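Local coordinates for cytolethal distending toxin subunit B (Escherichia coli, PDB 2F1N), which nicks DNA as the endonuclease subunit of a tripartite toxin and so very probably damages the DNA of intoxicated cells, arresting their cell cycle, at residues Asn37-Gln40 with Leu41-Glu45; Val199-Arg202 with Arg203-Ile207. One frame throughout, in Å; residues are numbered along the deposited sequence.

Interaction 1. Residues Asn37-Gln40 with Leu41-Glu45; sequences NVRQ and LISGE
R39 and S43 meet at the last turn of helix 31-42, a local contact four residues apart in which a serine side chain and a water tie the arginine to the chain near the C-terminal end of the helix. The S43 hydroxyl donates to the carbonyl of R39, OG lying 2.5 Å from O, a short bond. It comes in above the carbonyl plane, 41° out of it, and not on a lone pair. With chi1 at 53°, OG sits between the backbone N and the carbonyl carbon of S43 and is thereby turned back toward the helix. The same hydroxyl accepts from water 1, which is 3.0 Å from S43 OG and in turn accepts a hydrogen bond from R39 NH1. The arginine reaches this water by running out extended, with CG anti to the backbone N, and then bending at chi3 (-77°); the water lies in the plane of the guanidinium, at its edge. NH1 also bonds the carbonyl of L84 and NH2 the side-chain oxygen of N35, so both terminal nitrogens of the guanidinium are held. The helix belongs to the beta-alpha-beta unit formed with parallel strands 18-25 and 50-56 in the DNase I-like fold. I42 N, still bonded in the helical pattern, is 3.1 Å from V38 O and has a weak second acceptor in R39 O. The I42 side chain lies against the preceding turn, its CG1 3.3 Å from V38 O and 3.6 Å from R39 O. V38 and I42, one turn apart, both pack on L51 of strand 50-56 and on W82 of strand 78-83, while L41 faces V242 and Y243 in a loop.

Interaction 2. Residues Val199-Arg202 with Arg203-Ile207; sequences VPVR and RASEI
V201 and S205 are joined by a hydroxyl-to-carbonyl bond where helix 199-203 turns into strand 205-208. S205 OG donates to V201 O at 2.8 Å; a chi1 of 62° sets OG between the backbone N and the carbonyl carbon of S205, from where it meets V201 O from above the carbonyl plane. A204 N gives V201 O a second bond from the opposite face of that plane, 71° out of it, so the carbonyl is gripped from both faces. Two residues before V201, V199 O accepts from R203 N at 3.1 Å. The R203 side chain starts out over this carbonyl, its CG 3.4 Å from V199 O, then bends sharply at chi2 (-35°) and runs alongside R202. The two arginines point the same way with their guanidinium planes almost perpendicular: R203 presents NH2 to one face of R202, whereas R202 NH2 lies at the edge of R203, 3.2 Å from its NH1. No bond links these two donors, and the like charges probably repel; a long, weak ion pair from R202 NE to E194 may ease this. Residues 199-203 belong to the nuclear localization signal, so this basic pair is part of it. V201 and A204, both buried, pack on Y164 of helix 156-168, which P200 also touches; V201 meets V160 as well. Beyond the turn, A204 and E206 bond through their backbones to N228 and A226, laying strand 205-208 antiparallel to strand 222-228 at the edge of the six-stranded sheet.

Overall arrangement
Interactions 1 and 2 lie on opposite sides of the chain's centre, with their own centres 32 Å apart and their nearest atoms about 19 Å apart, so neither touches the other. They follow in series along one chain, and each belongs with a different sheet of the DNase I-like sandwich: residues 37-45 lie on and just past a helix beside the eight-stranded sheet, whereas residues 199-207 run from a short helix into an edge strand of the six-stranded one. Both use a serine just past a helix, bonded through its hydroxyl to the carbonyl four residues back. In interaction 1 a water also links the serine to the arginine side chain, whereas in interaction 2 the arginines belong to the nuclear localization signal and stand apart from the serine bond.

Interaction 1. Residues Asn37-Gln40 with Leu41-Glu45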
ATOM      1  N   ASN A  37       8.342   3.349 -14.486  1.00 15.41           N
ATOM      2  CA  ASN A  37       7.120   2.580 -14.219  1.00 15.52           C
ATOM      3  C   ASN A  37       6.265   3.157 -13.104  1.00 14.70           C
ATOM      4  O   ASN A  37       5.081   3.359 -13.290  1.00 15.55           O
ATOM      5  CB  ASN A  37       7.436   1.122 -13.969  1.00 16.70           C
ATOM      6  CG  ASN A  37       8.275   0.526 -15.106  1.00 22.40           C
ATOM      7  OD1 ASN A  37       7.850   0.534 -16.279  1.00 30.05           O
ATOM      8  ND2 ASN A  37       9.445   0.048 -14.783  1.00 21.86           N
ATOM      9  N   VAL A  38       6.851   3.464 -11.950  1.00 12.38           N
ATOM     10  CA  VAL A  38       6.035   4.146 -10.928  1.00 11.58           C
ATOM     11  C   VAL A  38       5.533   5.518 -11.396  1.00 12.69           C
ATOM     12  O   VAL A  38       4.365   5.873 -11.153  1.00 12.00           O
ATOM     13  CB  VAL A  38       6.843   4.307  -9.587  1.00 10.93           C
ATOM     14  CG1 VAL A  38       6.091   5.258  -8.669  1.00 12.10           C
ATOM     15  CG2 VAL A  38       7.098   2.928  -8.887  1.00  9.93           C
ATOM     16  N   ARG A  39       6.391   6.262 -12.080  1.00 12.79           N
ATOM     17  CA  ARG A  39       6.007   7.563 -12.620  1.00 14.83           C
ATOM     18  C   ARG A  39       4.754   7.485 -13.501  1.00 15.33           C
ATOM     19  O   ARG A  39       3.849   8.306 -13.377  1.00 15.93           O
ATOM     20  CB  ARG A  39       7.150   8.130 -13.429  1.00 15.65           C
ATOM     21  CG  ARG A  39       6.780   9.470 -14.028  1.00 18.26           C
ATOM     22  CD  ARG A  39       7.789   9.964 -15.024  1.00 21.98           C
ATOM     23  NE  ARG A  39       8.976  10.511 -14.380  1.00 24.89           N
ATOM     24  CZ  ARG A  39       9.113  11.804 -14.042  1.00 26.02           C
ATOM     25  NH1 ARG A  39       8.121  12.646 -14.252  1.00 22.45           N
ATOM     26  NH2 ARG A  39      10.239  12.240 -13.489  1.00 25.22           N
ATOM     27  N   GLN A  40       4.717   6.483 -14.377  1.00 16.24           N
ATOM     28  CA  GLN A  40       3.544   6.268 -15.231  1.00 18.21           C
ATOM     29  C   GLN A  40       2.268   5.950 -14.465  1.00 17.83           C
ATOM     30  O   GLN A  40       1.194   6.433 -14.840  1.00 17.73           O
ATOM     31  CB  GLN A  40       3.855   5.211 -16.313  1.00 19.87           C
ATOM     32  CG  GLN A  40       4.723   5.756 -17.548  1.00 27.26           C
ATOM     33  CD  GLN A  40       5.434   7.125 -17.352  1.00 35.31           C
ATOM     34  OE1 GLN A  40       6.693   7.199 -17.340  1.00 36.01           O
ATOM     35  NE2 GLN A  40       4.642   8.208 -17.243  1.00 36.92           N
ATOM     36  N   LEU A  41       2.372   5.167 -13.387  1.00 16.07           N
ATOM     37  CA  LEU A  41       1.203   4.889 -12.559  1.00 15.92           C
ATOM     38  C   LEU A  41       0.593   6.101 -11.854  1.00 16.52           C
ATOM     39  O   LEU A  41      -0.650   6.154 -11.705  1.00 15.87           O
ATOM     40  CB  LEU A  41       1.529   3.823 -11.514  1.00 16.38           C
ATOM     41  CG  LEU A  41       1.512   2.342 -11.848  1.00 20.92           C
ATOM     42  CD1 LEU A  41       0.154   1.793 -12.336  1.00 21.56           C
ATOM     43  CD2 LEU A  41       2.491   2.142 -12.902  1.00 29.62           C
ATOM     44  N   ILE A  42       1.456   7.045 -11.435  1.00 15.56           N
ATOM     45  CA  ILE A  42       1.045   8.219 -10.644  1.00 16.18           C
ATOM     46  C   ILE A  42       0.897   9.554 -11.399  1.00 17.00           C
ATOM     47  O   ILE A  42       0.669  10.616 -10.774  1.00 16.80           O
ATOM     48  CB  ILE A  42       1.983   8.409  -9.418  1.00 16.08           C
ATOM     49  CG1 ILE A  42       3.416   8.776  -9.873  1.00 17.73           C
ATOM     50  CG2 ILE A  42       1.936   7.132  -8.540  1.00 18.15           C
ATOM     51  CD1 ILE A  42       4.225   9.430  -8.824  1.00 24.07           C
ATOM     52  N   SER A  43       0.995   9.491 -12.714  1.00 18.09           N
ATOM     53  CA  SER A  43       0.860  10.716 -13.513  1.00 20.09           C
ATOM     54  C   SER A  43       0.104  10.410 -14.799  1.00 21.13           C
ATOM     55  O   SER A  43      -0.201   9.250 -15.068  1.00 20.81           O
ATOM     56  CB  SER A  43       2.220  11.404 -13.748  1.00 20.80           C
ATOM     57  OG  SER A  43       3.215  10.566 -14.287  1.00 23.24           O
ATOM     58  N   GLY A  44      -0.223  11.440 -15.581  1.00 22.05           N
ATOM     59  CA  GLY A  44      -1.046  11.217 -16.775  1.00 23.62           C
ATOM     60  C   GLY A  44      -2.548  11.210 -16.562  1.00 23.71           C
ATOM     61  O   GLY A  44      -3.030  11.460 -15.473  1.00 23.73           O
ATOM     62  N   GLU A  45      -3.301  10.913 -17.628  1.00 23.53           N
ATOM     63  CA  GLU A  45      -4.771  11.005 -17.606  1.00 24.36           C
ATOM     64  C   GLU A  45      -5.530  10.110 -16.629  1.00 23.70           C
ATOM     65  O   GLU A  45      -6.667  10.468 -16.186  1.00 24.80           O
ATOM     66  CB  GLU A  45      -5.302  10.770 -19.033  1.00 25.43           C
ATOM     67  CG  GLU A  45      -4.857  11.841 -20.008  1.00 26.83           C
ATOM     68  CD  GLU A  45      -5.485  13.213 -19.739  1.00 34.40           C
ATOM     69  OE1 GLU A  45      -6.728  13.392 -19.931  1.00 32.87           O
ATOM     70  OE2 GLU A  45      -4.712  14.125 -19.352  1.00 36.70           O
TER
HETATM   71  O   HOH W   1       5.367  12.645 -14.715  1.00 27.86           O

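Interaction 2. Residues Val199-Arg202 with Arg203-Ile207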
ATOM      1  N   VAL A 199     -13.967 -13.078  13.682  1.00 20.25           N
ATOM      2  CA  VAL A 199     -15.317 -12.646  13.348  1.00 22.27           C
ATOM      3  C   VAL A 199     -15.488 -11.110  13.334  1.00 20.34           C
ATOM      4  O   VAL A 199     -16.030 -10.569  12.393  1.00 21.73           O
ATOM      5  CB  VAL A 199     -16.348 -13.226  14.328  1.00 23.03           C
ATOM      6  CG1 VAL A 199     -17.742 -12.665  14.001  1.00 24.83           C
ATOM      7  CG2 VAL A 199     -16.277 -14.745  14.308  1.00 24.61           C
ATOM      8  N   PRO A 200     -15.065 -10.399  14.366  1.00 21.31           N
ATOM      9  CA  PRO A 200     -15.256  -8.935  14.343  1.00 19.70           C
ATOM     10  C   PRO A 200     -14.487  -8.274  13.195  1.00 17.73           C
ATOM     11  O   PRO A 200     -15.010  -7.342  12.610  1.00 18.24           O
ATOM     12  CB  PRO A 200     -14.691  -8.503  15.676  1.00 21.60           C
ATOM     13  CG  PRO A 200     -14.918  -9.716  16.510  1.00 23.43           C
ATOM     14  CD  PRO A 200     -14.414 -10.835  15.619  1.00 20.92           C
ATOM     15  N   VAL A 201     -13.304  -8.777  12.832  1.00 16.54           N
ATOM     16  CA  VAL A 201     -12.556  -8.134  11.737  1.00 15.07           C
ATOM     17  C   VAL A 201     -13.223  -8.434  10.392  1.00 16.45           C
ATOM     18  O   VAL A 201     -13.340  -7.558   9.539  1.00 16.56           O
ATOM     19  CB  VAL A 201     -11.057  -8.544  11.740  1.00 13.80           C
ATOM     20  CG1 VAL A 201     -10.387  -8.072  10.463  1.00 15.90           C
ATOM     21  CG2 VAL A 201     -10.378  -7.979  12.988  1.00 15.50           C
ATOM     22  N   ARG A 202     -13.680  -9.678  10.205  1.00 17.67           N
ATOM     23  CA  ARG A 202     -14.507 -10.017   9.035  1.00 19.18           C
ATOM     24  C   ARG A 202     -15.729  -9.105   8.811  1.00 19.20           C
ATOM     25  O   ARG A 202     -16.024  -8.702   7.678  1.00 19.55           O
ATOM     26  CB  ARG A 202     -14.962 -11.468   9.128  1.00 20.13           C
ATOM     27  CG  ARG A 202     -13.814 -12.438   9.011  1.00 24.28           C
ATOM     28  CD  ARG A 202     -14.249 -13.882   9.012  1.00 31.48           C
ATOM     29  NE  ARG A 202     -15.434 -14.026   8.187  1.00 37.41           N
ATOM     30  CZ  ARG A 202     -16.239 -15.075   8.246  1.00 43.18           C
ATOM     31  NH1 ARG A 202     -15.955 -16.069   9.091  1.00 44.05           N
ATOM     32  NH2 ARG A 202     -17.318 -15.129   7.462  1.00 41.68           N
ATOM     33  N   ARG A 203     -16.424  -8.782   9.892  1.00 20.12           N
ATOM     34  CA  ARG A 203     -17.640  -7.996   9.835  1.00 21.40           C
ATOM     35  C   ARG A 203     -17.315  -6.530   9.675  1.00 20.54           C
ATOM     36  O   ARG A 203     -18.200  -5.723   9.347  1.00 21.60           O
ATOM     37  CB  ARG A 203     -18.456  -8.174  11.127  1.00 22.82           C
ATOM     38  CG  ARG A 203     -19.131  -9.563  11.315  1.00 26.79           C
ATOM     39  CD  ARG A 203     -19.627 -10.235  10.026  1.00 35.08           C
ATOM     40  NE  ARG A 203     -20.011 -11.639  10.231  1.00 42.20           N
ATOM     41  CZ  ARG A 203     -19.618 -12.655   9.464  1.00 43.80           C
ATOM     42  NH1 ARG A 203     -18.819 -12.446   8.416  1.00 43.62           N
ATOM     43  NH2 ARG A 203     -20.022 -13.885   9.751  1.00 46.54           N
ATOM     44  N   ALA A 204     -16.047  -6.189   9.907  1.00 17.26           N
ATOM     45  CA  ALA A 204     -15.602  -4.804   9.866  1.00 16.93           C
ATOM     46  C   ALA A 204     -14.723  -4.488   8.638  1.00 15.32           C
ATOM     47  O   ALA A 204     -14.162  -3.394   8.552  1.00 13.89           O
ATOM     48  CB  ALA A 204     -14.824  -4.458  11.181  1.00 17.15           C
ATOM     49  N   SER A 205     -14.697  -5.393   7.663  1.00 14.89           N
ATOM     50  CA  SER A 205     -13.902  -5.162   6.484  1.00 15.54           C
ATOM     51  C   SER A 205     -14.433  -5.917   5.275  1.00 15.49           C
ATOM     52  O   SER A 205     -15.326  -6.766   5.376  1.00 16.93           O
ATOM     53  CB  SER A 205     -12.436  -5.593   6.739  1.00 13.67           C
ATOM     54  OG  SER A 205     -12.409  -6.984   7.005  1.00 16.05           O
ATOM     55  N   GLU A 206     -13.866  -5.618   4.116  1.00 15.98           N
ATOM     56  CA  GLU A 206     -14.161  -6.382   2.899  1.00 16.72           C
ATOM     57  C   GLU A 206     -12.859  -6.521   2.125  1.00 16.64           C
ATOM     58  O   GLU A 206     -12.027  -5.600   2.099  1.00 16.24           O
ATOM     59  CB  GLU A 206     -15.220  -5.636   2.053  1.00 17.51           C
ATOM     60  CG  GLU A 206     -14.817  -4.244   1.633  1.00 20.71           C
ATOM     61  CD  GLU A 206     -15.932  -3.463   0.946  1.00 28.30           C
ATOM     62  OE1 GLU A 206     -17.027  -4.034   0.740  1.00 34.18           O
ATOM     63  OE2 GLU A 206     -15.675  -2.282   0.589  1.00 34.12           O
ATOM     64  N   ILE A 207     -12.686  -7.669   1.497  1.00 16.48           N
ATOM     65  CA  ILE A 207     -11.504  -7.877   0.661  1.00 15.85           C
ATOM     66  C   ILE A 207     -11.870  -7.472  -0.757  1.00 16.82           C
ATOM     67  O   ILE A 207     -12.905  -7.885  -1.258  1.00 17.44           O
ATOM     68  CB  ILE A 207     -11.037  -9.329   0.783  1.00 16.36           C
ATOM     69  CG1 ILE A 207     -10.575  -9.596   2.245  1.00 16.15           C
ATOM     70  CG2 ILE A 207      -9.910  -9.603  -0.194  1.00 17.05           C
ATOM     71  CD1 ILE A 207     -10.120 -10.997   2.490  1.00 22.27           C
TER